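Local coordinates for uncharacterized protein VP1736 (Vibrio parahaemolyticus, PDB 3LXQ) that is of unknown function but has the alpha/beta fold of the sulfatase family, in the alkaline phosphatase clan, followed by a small antiparallel sheet, at residues Q125-G130 / Y408-Q413; V316-F321 / D392-L397; A325-K330 / I344-T349; E401-M406 / S423-A428. One frame throughout, in Å; residues are numbered along the deposited sequence.

Contact 1 (Q125-G130 / Y408-Q413)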
loop_
_atom_site.group_PDB
_atom_site.type_symbol
_atom_site.label_atom_id
_atom_site.label_comp_id
_atom_site.label_asym_id
_atom_site.label_seq_id
_atom_site.Cartn_x
_atom_site.Cartn_y
_atom_site.Cartn_z
ATOM N N GLN A 125 12.075 3.206 4.980
ATOM C CA GLN A 125 12.021 1.790 5.330
ATOM C C GLN A 125 10.607 1.209 5.209
ATOM O O GLN A 125 10.167 0.483 6.088
ATOM C CB GLN A 125 12.561 1.553 6.752
ATOM C CG GLN A 125 14.068 1.700 6.863
ATOM C CD GLN A 125 14.825 0.692 6.014
ATOM O OE1 GLN A 125 15.847 1.016 5.409
ATOM N NE2 GLN A 125 14.337 -0.542 5.982
HETATM N N MSE A 126 9.943 1.533 4.102
HETATM C CA MSE A 126 8.615 1.055 3.757
HETATM C C MSE A 126 8.667 -0.249 2.962
HETATM O O MSE A 126 9.418 -0.367 1.996
HETATM C CB MSE A 126 7.885 2.112 2.923
HETATM C CG MSE A 126 6.455 1.740 2.555
HETATM SE SE MSE A 126 5.262 1.512 4.081
HETATM C CE MSE A 126 5.586 3.221 4.962
ATOM N N TYR A 127 7.855 -1.219 3.377
ATOM C CA TYR A 127 7.789 -2.512 2.687
ATOM C C TYR A 127 6.387 -2.911 2.289
ATOM O O TYR A 127 5.433 -2.763 3.064
ATOM C CB TYR A 127 8.447 -3.608 3.524
ATOM C CG TYR A 127 9.916 -3.350 3.715
ATOM C CD1 TYR A 127 10.364 -2.498 4.726
ATOM C CD2 TYR A 127 10.858 -3.922 2.866
ATOM C CE1 TYR A 127 11.706 -2.223 4.895
ATOM C CE2 TYR A 127 12.213 -3.662 3.035
ATOM C CZ TYR A 127 12.631 -2.813 4.056
ATOM O OH TYR A 127 13.970 -2.528 4.215
ATOM N N ALA A 128 6.260 -3.400 1.061
ATOM C CA ALA A 128 5.020 -4.007 0.610
ATOM C C ALA A 128 4.860 -5.329 1.354
ATOM O O ALA A 128 5.853 -5.946 1.734
ATOM C CB ALA A 128 5.036 -4.228 -0.908
ATOM N N THR A 129 3.611 -5.713 1.622
ATOM C CA THR A 129 3.307 -7.024 2.200
ATOM C C THR A 129 3.322 -8.130 1.140
ATOM O O THR A 129 3.402 -9.323 1.472
ATOM C CB THR A 129 1.928 -7.028 2.860
ATOM O OG1 THR A 129 0.960 -6.684 1.874
ATOM C CG2 THR A 129 1.851 -6.027 4.027
ATOM N N GLY A 130 3.250 -7.738 -0.135
ATOM C CA GLY A 130 3.251 -8.700 -1.240
ATOM C C GLY A 130 4.064 -8.357 -2.473
ATOM O O GLY A 130 4.859 -7.398 -2.472
ATOM N N TYR A 408 19.332 -9.025 9.643
ATOM C CA TYR A 408 19.310 -8.320 8.372
ATOM C C TYR A 408 20.206 -7.086 8.380
ATOM O O TYR A 408 20.102 -6.230 9.256
ATOM C CB TYR A 408 17.877 -7.962 7.986
ATOM C CG TYR A 408 17.723 -7.370 6.608
ATOM C CD1 TYR A 408 17.783 -8.171 5.467
ATOM C CD2 TYR A 408 17.499 -6.007 6.444
ATOM C CE1 TYR A 408 17.635 -7.621 4.203
ATOM C CE2 TYR A 408 17.347 -5.451 5.188
ATOM C CZ TYR A 408 17.416 -6.258 4.074
ATOM O OH TYR A 408 17.256 -5.686 2.839
ATOM N N ASP A 409 21.104 -7.026 7.403
ATOM C CA ASP A 409 21.992 -5.890 7.229
ATOM C C ASP A 409 21.296 -4.909 6.304
ATOM O O ASP A 409 21.128 -5.177 5.120
ATOM C CB ASP A 409 23.333 -6.342 6.637
ATOM C CG ASP A 409 24.412 -5.280 6.733
ATOM O OD1 ASP A 409 24.103 -4.107 7.041
ATOM O OD2 ASP A 409 25.587 -5.628 6.495
ATOM N N PHE A 410 20.890 -3.776 6.862
ATOM C CA PHE A 410 20.064 -2.805 6.147
ATOM C C PHE A 410 20.806 -2.016 5.076
ATOM O O PHE A 410 20.216 -1.672 4.054
ATOM C CB PHE A 410 19.383 -1.856 7.129
ATOM C CG PHE A 410 18.246 -2.486 7.888
ATOM C CD1 PHE A 410 18.490 -3.273 9.014
ATOM C CD2 PHE A 410 16.931 -2.293 7.478
ATOM C CE1 PHE A 410 17.438 -3.858 9.724
ATOM C CE2 PHE A 410 15.868 -2.875 8.182
ATOM C CZ PHE A 410 16.120 -3.654 9.304
ATOM N N GLU A 411 22.086 -1.726 5.320
ATOM C CA GLU A 411 22.958 -1.069 4.332
ATOM C C GLU A 411 23.285 -2.008 3.167
ATOM O O GLU A 411 23.051 -1.675 2.005
ATOM C CB GLU A 411 24.256 -0.571 4.990
ATOM C CG GLU A 411 24.070 0.598 5.955
ATOM C CD GLU A 411 25.350 0.979 6.692
ATOM O OE1 GLU A 411 25.339 0.948 7.944
ATOM O OE2 GLU A 411 26.364 1.307 6.028
ATOM N N SER A 412 23.822 -3.181 3.502
ATOM C CA SER A 412 24.135 -4.233 2.538
ATOM C C SER A 412 22.910 -4.801 1.823
ATOM O O SER A 412 23.000 -5.195 0.660
ATOM C CB SER A 412 24.821 -5.382 3.258
ATOM O OG SER A 412 25.725 -6.047 2.393
ATOM N N GLN A 413 21.775 -4.842 2.539
ATOM C CA GLN A 413 20.561 -5.547 2.103
ATOM C C GLN A 413 20.814 -7.053 1.981
ATOM O O GLN A 413 20.340 -7.714 1.054
ATOM C CB GLN A 413 19.982 -4.927 0.824
ATOM C CG GLN A 413 19.637 -3.454 0.994
ATOM C CD GLN A 413 18.974 -2.853 -0.225
ATOM O OE1 GLN A 413 19.617 -2.659 -1.262
ATOM N NE2 GLN A 413 17.684 -2.528 -0.103
HETATM O O HOH W 1 16.067 -2.757 2.615
#
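Phe410 meets Gln125 at the edge of its ring: NE2 of Gln125 lies near the ring plane, 3.5 Å from CD2 of Phe410, and the amide and ring planes stand 77° apart. One ring face carries Tyr408, whose CD2 sits 3.7 Å above the plane of Phe410, over its centre. Because CD2 of Phe410 in turn lies in the plane of the Tyr408 ring, the tyrosine edge points into the phenylalanine face. Arg391 adds a cation-pi contact to Phe410. The Tyr127 ring receives NE2 of Gln125 and a water at its edge, in plane, and meets the ring of His322.

The bend of the Gln125 chain at chi2 (-62°) brings the amide alongside the hydroxyl end of Tyr127, where NE2 gives a weak hydrogen bond to OH of Tyr127 at 2.7 Å, with an N-H...O angle of only 126°. That same hydroxyl is 2.6 Å from the water. The water also binds OH of Tyr408 at 3.2 Å and accepts from NE2 of Gln413 at 3.2 Å, and so ties the two segments together where no direct hydrogen bond does. Tyr408 is poorly ordered, so its share of the bridge is less certain.

Leu389 lies against Tyr127, Tyr408 and Phe410 together. The arrangement is consistent with a junction between two parts of the fold: an aromatic cluster with a water bridge joins the end of strand 121-127, in the mixed sheet of the sulfatase-type alpha/beta fold, to the turn after strand 402-409 of the antiparallel sheet.

Contact 2 (V316-F321 / D392-L397)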
loop_
_atom_site.group_PDB
_atom_site.type_symbol
_atom_site.label_atom_id
_atom_site.label_comp_id
_atom_site.label_asym_id
_atom_site.label_seq_id
_atom_site.Cartn_x
_atom_site.Cartn_y
_atom_site.Cartn_z
ATOM N N VAL A 316 12.734 -15.163 1.682
ATOM C CA VAL A 316 12.095 -13.875 1.399
ATOM C C VAL A 316 13.120 -12.810 1.001
ATOM O O VAL A 316 13.916 -12.371 1.830
ATOM C CB VAL A 316 11.193 -13.388 2.558
ATOM C CG1 VAL A 316 10.558 -12.033 2.212
ATOM C CG2 VAL A 316 10.104 -14.405 2.837
ATOM N N PRO A 317 13.103 -12.396 -0.281
ATOM C CA PRO A 317 14.034 -11.375 -0.779
ATOM C C PRO A 317 13.620 -9.955 -0.364
ATOM O O PRO A 317 12.986 -9.228 -1.124
ATOM C CB PRO A 317 13.984 -11.565 -2.296
ATOM C CG PRO A 317 12.603 -12.103 -2.558
ATOM C CD PRO A 317 12.249 -12.944 -1.353
ATOM N N VAL A 318 14.012 -9.583 0.849
ATOM C CA VAL A 318 13.588 -8.344 1.519
ATOM C C VAL A 318 13.672 -7.092 0.647
ATOM O O VAL A 318 12.712 -6.302 0.593
ATOM C CB VAL A 318 14.393 -8.143 2.843
ATOM C CG1 VAL A 318 14.077 -6.806 3.511
ATOM C CG2 VAL A 318 14.135 -9.305 3.809
ATOM N N LYS A 319 14.810 -6.940 -0.036
ATOM C CA LYS A 319 15.102 -5.798 -0.903
ATOM C C LYS A 319 13.987 -5.592 -1.916
ATOM O O LYS A 319 13.667 -4.459 -2.280
ATOM C CB LYS A 319 16.448 -6.010 -1.628
ATOM N N HIS A 320 13.382 -6.696 -2.349
ATOM C CA HIS A 320 12.336 -6.653 -3.364
ATOM C C HIS A 320 10.919 -6.466 -2.832
ATOM O O HIS A 320 9.954 -6.624 -3.566
ATOM C CB HIS A 320 12.431 -7.861 -4.273
ATOM C CG HIS A 320 13.659 -7.859 -5.119
ATOM N ND1 HIS A 320 13.757 -7.115 -6.274
ATOM C CD2 HIS A 320 14.853 -8.483 -4.968
ATOM C CE1 HIS A 320 14.953 -7.295 -6.810
ATOM N NE2 HIS A 320 15.634 -8.126 -6.040
ATOM N N PHE A 321 10.807 -6.121 -1.556
ATOM C CA PHE A 321 9.548 -5.627 -0.995
ATOM C C PHE A 321 9.698 -4.152 -0.647
ATOM O O PHE A 321 8.725 -3.475 -0.262
ATOM C CB PHE A 321 9.151 -6.463 0.225
ATOM C CG PHE A 321 8.729 -7.869 -0.117
ATOM C CD1 PHE A 321 9.678 -8.868 -0.335
ATOM C CD2 PHE A 321 7.387 -8.189 -0.233
ATOM C CE1 PHE A 321 9.298 -10.163 -0.673
ATOM C CE2 PHE A 321 6.993 -9.478 -0.562
ATOM C CZ PHE A 321 7.952 -10.472 -0.774
ATOM N N ASP A 392 15.946 -6.012 14.802
ATOM C CA ASP A 392 16.856 -6.918 15.503
ATOM C C ASP A 392 16.996 -8.288 14.860
ATOM O O ASP A 392 18.000 -8.977 15.053
ATOM C CB ASP A 392 16.407 -7.060 16.956
ATOM C CG ASP A 392 16.423 -5.742 17.682
ATOM O OD1 ASP A 392 17.524 -5.263 18.022
ATOM O OD2 ASP A 392 15.336 -5.170 17.887
ATOM N N ASN A 393 15.990 -8.664 14.080
ATOM C CA ASN A 393 15.891 -10.008 13.543
ATOM C C ASN A 393 15.021 -10.056 12.291
ATOM O O ASN A 393 14.232 -9.140 12.012
ATOM C CB ASN A 393 15.331 -10.949 14.619
ATOM C CG ASN A 393 14.185 -10.314 15.402
ATOM O OD1 ASN A 393 13.163 -9.950 14.828
ATOM N ND2 ASN A 393 14.363 -10.165 16.711
ATOM N N LEU A 394 15.183 -11.135 11.537
ATOM C CA LEU A 394 14.288 -11.462 10.446
ATOM C C LEU A 394 13.948 -12.938 10.530
ATOM O O LEU A 394 14.846 -13.793 10.532
ATOM C CB LEU A 394 14.935 -11.140 9.093
ATOM C CG LEU A 394 14.338 -11.761 7.825
ATOM C CD1 LEU A 394 13.003 -11.134 7.443
ATOM C CD2 LEU A 394 15.348 -11.626 6.691
ATOM N N VAL A 395 12.649 -13.219 10.579
ATOM C CA VAL A 395 12.150 -14.588 10.615
ATOM C C VAL A 395 11.368 -14.894 9.356
ATOM O O VAL A 395 10.444 -14.163 8.985
ATOM C CB VAL A 395 11.248 -14.860 11.836
ATOM C CG1 VAL A 395 10.629 -16.259 11.747
ATOM C CG2 VAL A 395 12.028 -14.689 13.136
ATOM N N VAL A 396 11.751 -15.989 8.712
ATOM C CA VAL A 396 11.073 -16.473 7.523
ATOM C C VAL A 396 10.479 -17.867 7.751
ATOM O O VAL A 396 11.175 -18.793 8.169
ATOM C CB VAL A 396 12.018 -16.478 6.308
ATOM C CG1 VAL A 396 11.330 -17.113 5.108
ATOM C CG2 VAL A 396 12.453 -15.039 5.978
ATOM N N LEU A 397 9.189 -17.992 7.460
ATOM C CA LEU A 397 8.453 -19.246 7.578
ATOM C C LEU A 397 8.143 -19.781 6.181
ATOM O O LEU A 397 7.612 -19.058 5.334
ATOM C CB LEU A 397 7.130 -19.021 8.331
ATOM C CG LEU A 397 7.187 -18.256 9.650
ATOM C CD1 LEU A 397 5.783 -18.138 10.214
ATOM C CD2 LEU A 397 8.127 -18.948 10.652
#
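Val316 and Val318, on either side of an inverse gamma turn centred on Pro317, reach from the loop between strands 298-304 and 322-328 to one face of the antiparallel sheet, where Val396 and Leu394 receive them. The valine pair is the closer: CG2 of Val316 lies 3.7 Å from CG1 of Val396 and 4.0 Å from its CG2, so one methyl rests between the two branches of its partner, the side chains crossing at a slant. The backbones come near here, with the CA atoms of Val316 and Val396 6.7 Å apart.

At the second pair the CA atoms of Val318 and Leu394 are 9.5 Å apart, and the longer side chain makes up the difference. Leu394 reaches off the strand because chi1 (163°) turns CG away from the backbone N, which sets CD2 3.9 Å from CG2 of Val318, the two side chains lying alongside and pointing opposite ways. A short 3-10 turn at Val318 and Lys319 follows, with His320 N bonding to Pro317 O at 2.8 Å and Phe321 N to Val318 O at 2.9 Å.

All four residues are buried. Met406 packs beside Leu394 and Val396 on the next strand, Met380 touches Val316, and Tyr408 covers Val318. The alternation is that of a beta strand with two covered faces: Leu394 and Val396 meet the loop from the sulfatase-type domain, while Val395 and Leu397 turn to helix 422-441.

Contact 3 (A325-K330 / I344-T349); sequences ALIIGK and IDMPPT
Ile327 points its outstretched CG1-CD1 branch from strand 322-328 at the first turn of helix 346-353, and CD1 alone does the touching. That methyl lies 4.1 Å from CG2 of Thr349 and 4.2 Å from SE of Met346, a selenomethionine. Ile327 and Thr349 meet at a slant, methyl against methyl. Met346 arrives differently: its chain curls through chi1 and chi2 both near -65°, bringing the selenium round to the isoleucine.

Thr349 is split in purpose. Its methyl faces the strand, while OG1 accepts from Leu367 N and has the carbonyl oxygens of Arg365 and Asp345 (2.7 Å from Asp345 O) within reach of its single proton. The helix turn itself is held by Thr349 N to Asp345 O at 3.2 Å, and the Asp345 carboxylate forms a salt bridge with Arg377.

Around the apolar contact Met346 also touches Ile301 and Ile303 on the neighbouring strand 298-304, and Phe123 lies by Ile327. Leu326 and Ile328, alternating with Ile327, pack instead on helix 111-118. The strand thus sits between helices on its two faces, the layered helix-sheet-helix arrangement of the alkaline phosphatase clan.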
loop_
_atom_site.group_PDB
_atom_site.type_symbol
_atom_site.label_atom_id
_atom_site.label_comp_id
_atom_site.label_asym_id
_atom_site.label_seq_id
_atom_site.Cartn_x
_atom_site.Cartn_y
_atom_site.Cartn_z
ATOM N N ALA A 325 7.430 5.511 -0.309
ATOM C CA ALA A 325 6.152 5.981 0.189
ATOM C C ALA A 325 6.361 7.419 0.563
ATOM O O ALA A 325 7.346 7.751 1.208
ATOM C CB ALA A 325 5.693 5.168 1.398
ATOM N N LEU A 326 5.435 8.266 0.136
ATOM C CA LEU A 326 5.514 9.697 0.383
ATOM C C LEU A 326 4.144 10.222 0.731
ATOM O O LEU A 326 3.190 10.007 -0.005
ATOM C CB LEU A 326 6.035 10.409 -0.875
ATOM C CG LEU A 326 6.429 11.897 -0.972
ATOM C CD1 LEU A 326 5.431 12.647 -1.822
ATOM C CD2 LEU A 326 6.644 12.607 0.364
ATOM N N ILE A 327 4.041 10.908 1.861
ATOM C CA ILE A 327 2.813 11.599 2.185
ATOM C C ILE A 327 3.114 13.084 2.044
ATOM O O ILE A 327 4.077 13.601 2.611
ATOM C CB ILE A 327 2.276 11.243 3.587
ATOM C CG1 ILE A 327 1.937 9.743 3.673
ATOM C CG2 ILE A 327 1.056 12.107 3.926
ATOM C CD1 ILE A 327 1.504 9.279 5.069
ATOM N N ILE A 328 2.293 13.752 1.252
ATOM C CA ILE A 328 2.537 15.132 0.892
ATOM C C ILE A 328 1.209 15.880 0.885
ATOM O O ILE A 328 0.147 15.309 0.606
ATOM C CB ILE A 328 3.297 15.233 -0.467
ATOM C CG1 ILE A 328 3.732 16.674 -0.763
ATOM C CG2 ILE A 328 2.483 14.610 -1.610
ATOM C CD1 ILE A 328 4.812 16.782 -1.852
ATOM N N GLY A 329 1.277 17.154 1.245
ATOM C CA GLY A 329 0.097 17.981 1.316
ATOM C C GLY A 329 0.436 19.195 2.133
ATOM O O GLY A 329 1.430 19.196 2.863
ATOM N N LYS A 330 -0.389 20.227 1.989
ATOM C CA LYS A 330 -0.317 21.423 2.829
ATOM C C LYS A 330 -0.394 21.021 4.305
ATOM O O LYS A 330 -1.198 20.161 4.683
ATOM C CB LYS A 330 -1.456 22.380 2.473
ATOM N N ILE A 344 0.328 -1.710 4.748
ATOM C CA ILE A 344 -0.876 -1.859 5.587
ATOM C C ILE A 344 -0.935 -0.867 6.779
ATOM O O ILE A 344 -1.996 -0.706 7.400
ATOM C CB ILE A 344 -1.083 -3.308 6.104
ATOM C CG1 ILE A 344 0.053 -3.728 7.037
ATOM C CG2 ILE A 344 -1.237 -4.309 4.948
ATOM C CD1 ILE A 344 -0.305 -4.871 7.936
ATOM N N ASP A 345 0.175 -0.192 7.079
ATOM C CA ASP A 345 0.182 0.887 8.082
ATOM C C ASP A 345 -0.304 2.204 7.487
ATOM O O ASP A 345 -0.609 3.158 8.213
ATOM C CB ASP A 345 1.583 1.094 8.684
ATOM C CG ASP A 345 2.155 -0.177 9.302
ATOM O OD1 ASP A 345 1.385 -0.938 9.899
ATOM O OD2 ASP A 345 3.381 -0.411 9.195
HETATM N N MSE A 346 -0.382 2.260 6.165
HETATM C CA MSE A 346 -0.765 3.498 5.528
HETATM C C MSE A 346 -2.239 3.872 5.761
HETATM O O MSE A 346 -2.513 5.009 6.131
HETATM C CB MSE A 346 -0.354 3.528 4.060
HETATM C CG MSE A 346 1.155 3.521 3.866
HETATM SE SE MSE A 346 2.037 5.142 4.560
HETATM C CE MSE A 346 2.471 4.547 6.392
ATOM N N PRO A 347 -3.177 2.911 5.614
ATOM C CA PRO A 347 -4.553 3.379 5.828
ATOM C C PRO A 347 -4.834 3.936 7.229
ATOM O O PRO A 347 -5.474 4.969 7.301
ATOM C CB PRO A 347 -5.431 2.158 5.537
ATOM C CG PRO A 347 -4.543 1.129 4.949
ATOM C CD PRO A 347 -3.120 1.570 5.003
ATOM N N PRO A 348 -4.388 3.253 8.323
ATOM C CA PRO A 348 -4.552 3.875 9.662
ATOM C C PRO A 348 -3.845 5.228 9.805
ATOM O O PRO A 348 -4.387 6.155 10.423
ATOM C CB PRO A 348 -3.940 2.841 10.638
ATOM C CG PRO A 348 -3.500 1.663 9.796
ATOM C CD PRO A 348 -4.002 1.831 8.413
ATOM N N THR A 349 -2.647 5.343 9.233
ATOM C CA THR A 349 -1.930 6.623 9.213
ATOM C C THR A 349 -2.700 7.726 8.469
ATOM O O THR A 349 -2.825 8.859 8.971
ATOM C CB THR A 349 -0.516 6.467 8.620
ATOM O OG1 THR A 349 0.208 5.465 9.352
ATOM C CG2 THR A 349 0.254 7.788 8.650
#

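Contact 4 (E401-M406 / S423-A428)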
loop_
_atom_site.group_PDB
_atom_site.type_symbol
_atom_site.label_atom_id
_atom_site.label_comp_id
_atom_site.label_asym_id
_atom_site.label_seq_id
_atom_site.Cartn_x
_atom_site.Cartn_y
_atom_site.Cartn_z
ATOM N N GLU A 401 6.621 -26.476 7.561
ATOM C CA GLU A 401 6.882 -25.865 8.868
ATOM C C GLU A 401 8.354 -25.531 9.108
ATOM O O GLU A 401 8.835 -25.598 10.240
ATOM C CB GLU A 401 6.333 -26.739 10.006
ATOM C CG GLU A 401 4.823 -26.958 9.968
ATOM C CD GLU A 401 4.330 -27.886 11.070
ATOM O OE1 GLU A 401 3.147 -28.285 11.027
ATOM O OE2 GLU A 401 5.115 -28.217 11.980
ATOM N N LYS A 402 9.067 -25.178 8.044
ATOM C CA LYS A 402 10.477 -24.811 8.156
ATOM C C LYS A 402 10.602 -23.359 8.608
ATOM O O LYS A 402 9.857 -22.482 8.152
ATOM C CB LYS A 402 11.216 -25.041 6.834
ATOM N N VAL A 403 11.545 -23.122 9.510
ATOM C CA VAL A 403 11.721 -21.818 10.131
ATOM C C VAL A 403 13.178 -21.383 10.001
ATOM O O VAL A 403 14.082 -22.085 10.448
ATOM C CB VAL A 403 11.306 -21.850 11.628
ATOM C CG1 VAL A 403 11.659 -20.538 12.333
ATOM C CG2 VAL A 403 9.813 -22.170 11.774
ATOM N N SER A 404 13.396 -20.229 9.373
ATOM C CA SER A 404 14.734 -19.647 9.260
ATOM C C SER A 404 14.814 -18.374 10.083
ATOM O O SER A 404 13.877 -17.575 10.098
ATOM C CB SER A 404 15.085 -19.343 7.802
ATOM O OG SER A 404 15.507 -20.507 7.118
ATOM N N THR A 405 15.939 -18.192 10.764
ATOM C CA THR A 405 16.129 -17.039 11.633
ATOM C C THR A 405 17.412 -16.306 11.250
ATOM O O THR A 405 18.484 -16.920 11.150
ATOM C CB THR A 405 16.142 -17.457 13.121
ATOM O OG1 THR A 405 17.157 -18.450 13.342
ATOM C CG2 THR A 405 14.788 -18.023 13.532
HETATM N N MSE A 406 17.297 -14.998 11.022
HETATM C CA MSE A 406 18.401 -14.206 10.470
HETATM C C MSE A 406 18.530 -12.803 11.059
HETATM O O MSE A 406 17.597 -12.275 11.661
HETATM C CB MSE A 406 18.268 -14.097 8.945
HETATM C CG MSE A 406 18.555 -15.388 8.183
HETATM SE SE MSE A 406 17.665 -15.494 6.437
HETATM C CE MSE A 406 15.813 -15.266 6.997
ATOM N N SER A 423 9.872 -16.400 21.641
ATOM C CA SER A 423 8.927 -15.292 21.527
ATOM C C SER A 423 9.042 -14.530 20.199
ATOM O O SER A 423 8.064 -13.942 19.743
ATOM C CB SER A 423 9.098 -14.325 22.705
ATOM O OG SER A 423 10.389 -13.734 22.697
ATOM N N VAL A 424 10.232 -14.539 19.596
ATOM C CA VAL A 424 10.453 -13.889 18.294
ATOM C C VAL A 424 9.854 -14.729 17.165
ATOM O O VAL A 424 9.226 -14.192 16.253
ATOM C CB VAL A 424 11.956 -13.602 18.034
ATOM C CG1 VAL A 424 12.176 -13.014 16.649
ATOM C CG2 VAL A 424 12.515 -12.654 19.106
ATOM N N ILE A 425 10.037 -16.047 17.243
ATOM C CA ILE A 425 9.424 -16.965 16.274
ATOM C C ILE A 425 7.895 -16.972 16.388
ATOM O O ILE A 425 7.202 -16.981 15.378
ATOM C CB ILE A 425 9.980 -18.412 16.398
ATOM C CG1 ILE A 425 11.461 -18.455 16.010
ATOM C CG2 ILE A 425 9.188 -19.383 15.512
ATOM C CD1 ILE A 425 12.129 -19.828 16.216
ATOM N N ASP A 426 7.384 -16.941 17.617
ATOM C CA ASP A 426 5.944 -17.019 17.879
ATOM C C ASP A 426 5.192 -15.776 17.415
ATOM O O ASP A 426 4.040 -15.866 17.001
ATOM C CB ASP A 426 5.676 -17.242 19.371
ATOM C CG ASP A 426 5.887 -18.698 19.809
ATOM O OD1 ASP A 426 6.427 -19.504 19.018
ATOM O OD2 ASP A 426 5.505 -19.035 20.955
ATOM N N ARG A 427 5.839 -14.618 17.512
ATOM C CA ARG A 427 5.255 -13.362 17.048
ATOM C C ARG A 427 5.136 -13.365 15.513
ATOM O O ARG A 427 4.140 -12.911 14.952
ATOM C CB ARG A 427 6.093 -12.174 17.529
ATOM C CG ARG A 427 5.626 -10.836 16.965
ATOM C CD ARG A 427 6.515 -9.713 17.438
ATOM N NE ARG A 427 7.904 -9.937 17.067
ATOM C CZ ARG A 427 8.932 -9.250 17.553
ATOM N NH1 ARG A 427 8.723 -8.282 18.433
ATOM N NH2 ARG A 427 10.171 -9.535 17.157
ATOM N N ALA A 428 6.160 -13.897 14.854
ATOM C CA ALA A 428 6.198 -14.017 13.395
ATOM C C ALA A 428 5.135 -15.001 12.908
ATOM O O ALA A 428 4.350 -14.685 12.009
ATOM C CB ALA A 428 7.588 -14.464 12.944
#
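Ile425 lays its side chain across two neighbours on strand 402-409, Val403 and Thr405, which are two positions apart, with Ser404 between them, and project from the same face. Its CD1 is 4.0 Å from CG1 of Val403, and the same valine methyl is 4.2 Å from CG2 of Ile425, so Val403 touches both arms of the isoleucine as the two side chains pass at a slant. Thr405 comes in at about a right angle: its CG2 lies 4.2 Å from CG1 of Ile425 and equally 4.2 Å from CD1.

With chi1 of Thr405 at 56°, OG1 sits between the backbone N and the carbonyl carbon. This leaves the methyl for the helix, while the hydroxyl bonds to Leu418 O. Ile425 is extended, chi2 175°, which carries CD1 out from the helix to the strand. The contact is wholly apolar and lies at the surface, Val403 being exposed.

Farther along, Ala428 continues the helix face over Val395 and Tyr388, and Arg427 reaches Tyr388 and Thr390, so helix 422-441 spans several strands. Leu397 packs beside Val403 on the adjoining strand, whereas Ser404 turns to the other face, towards Leu315. Asp426 forms a salt bridge with Lys52 and packs on Leu56. Helix 422-441 therefore runs between helix 50-61 and the antiparallel sheet, with Ile425 seated over strand 402-409.

Contact 3 lies within the sulfatase-type domain; contacts 1 and 2 join that domain to the antiparallel sheet, and contact 4 packs the C-terminal helix 422-441 on the antiparallel sheet. Contacts 1 and 2 are neighbours, their centres about 7 Å apart, and Ala128 N probably bonds to Phe321 O between them. Contacts 2 and 4, centres about 11 Å apart, use adjacent strands 394-398 and 402-409 from opposite faces, so that sheet is covered on both. Contacts 1 and 3, centres about 18 Å apart, share the mixed sheet through strands 121-127 and 322-328. Along the chain contact 3 nests inside contact 2, itself inside contact 1, while contact 4 crosses contact 1 on strand 402-409.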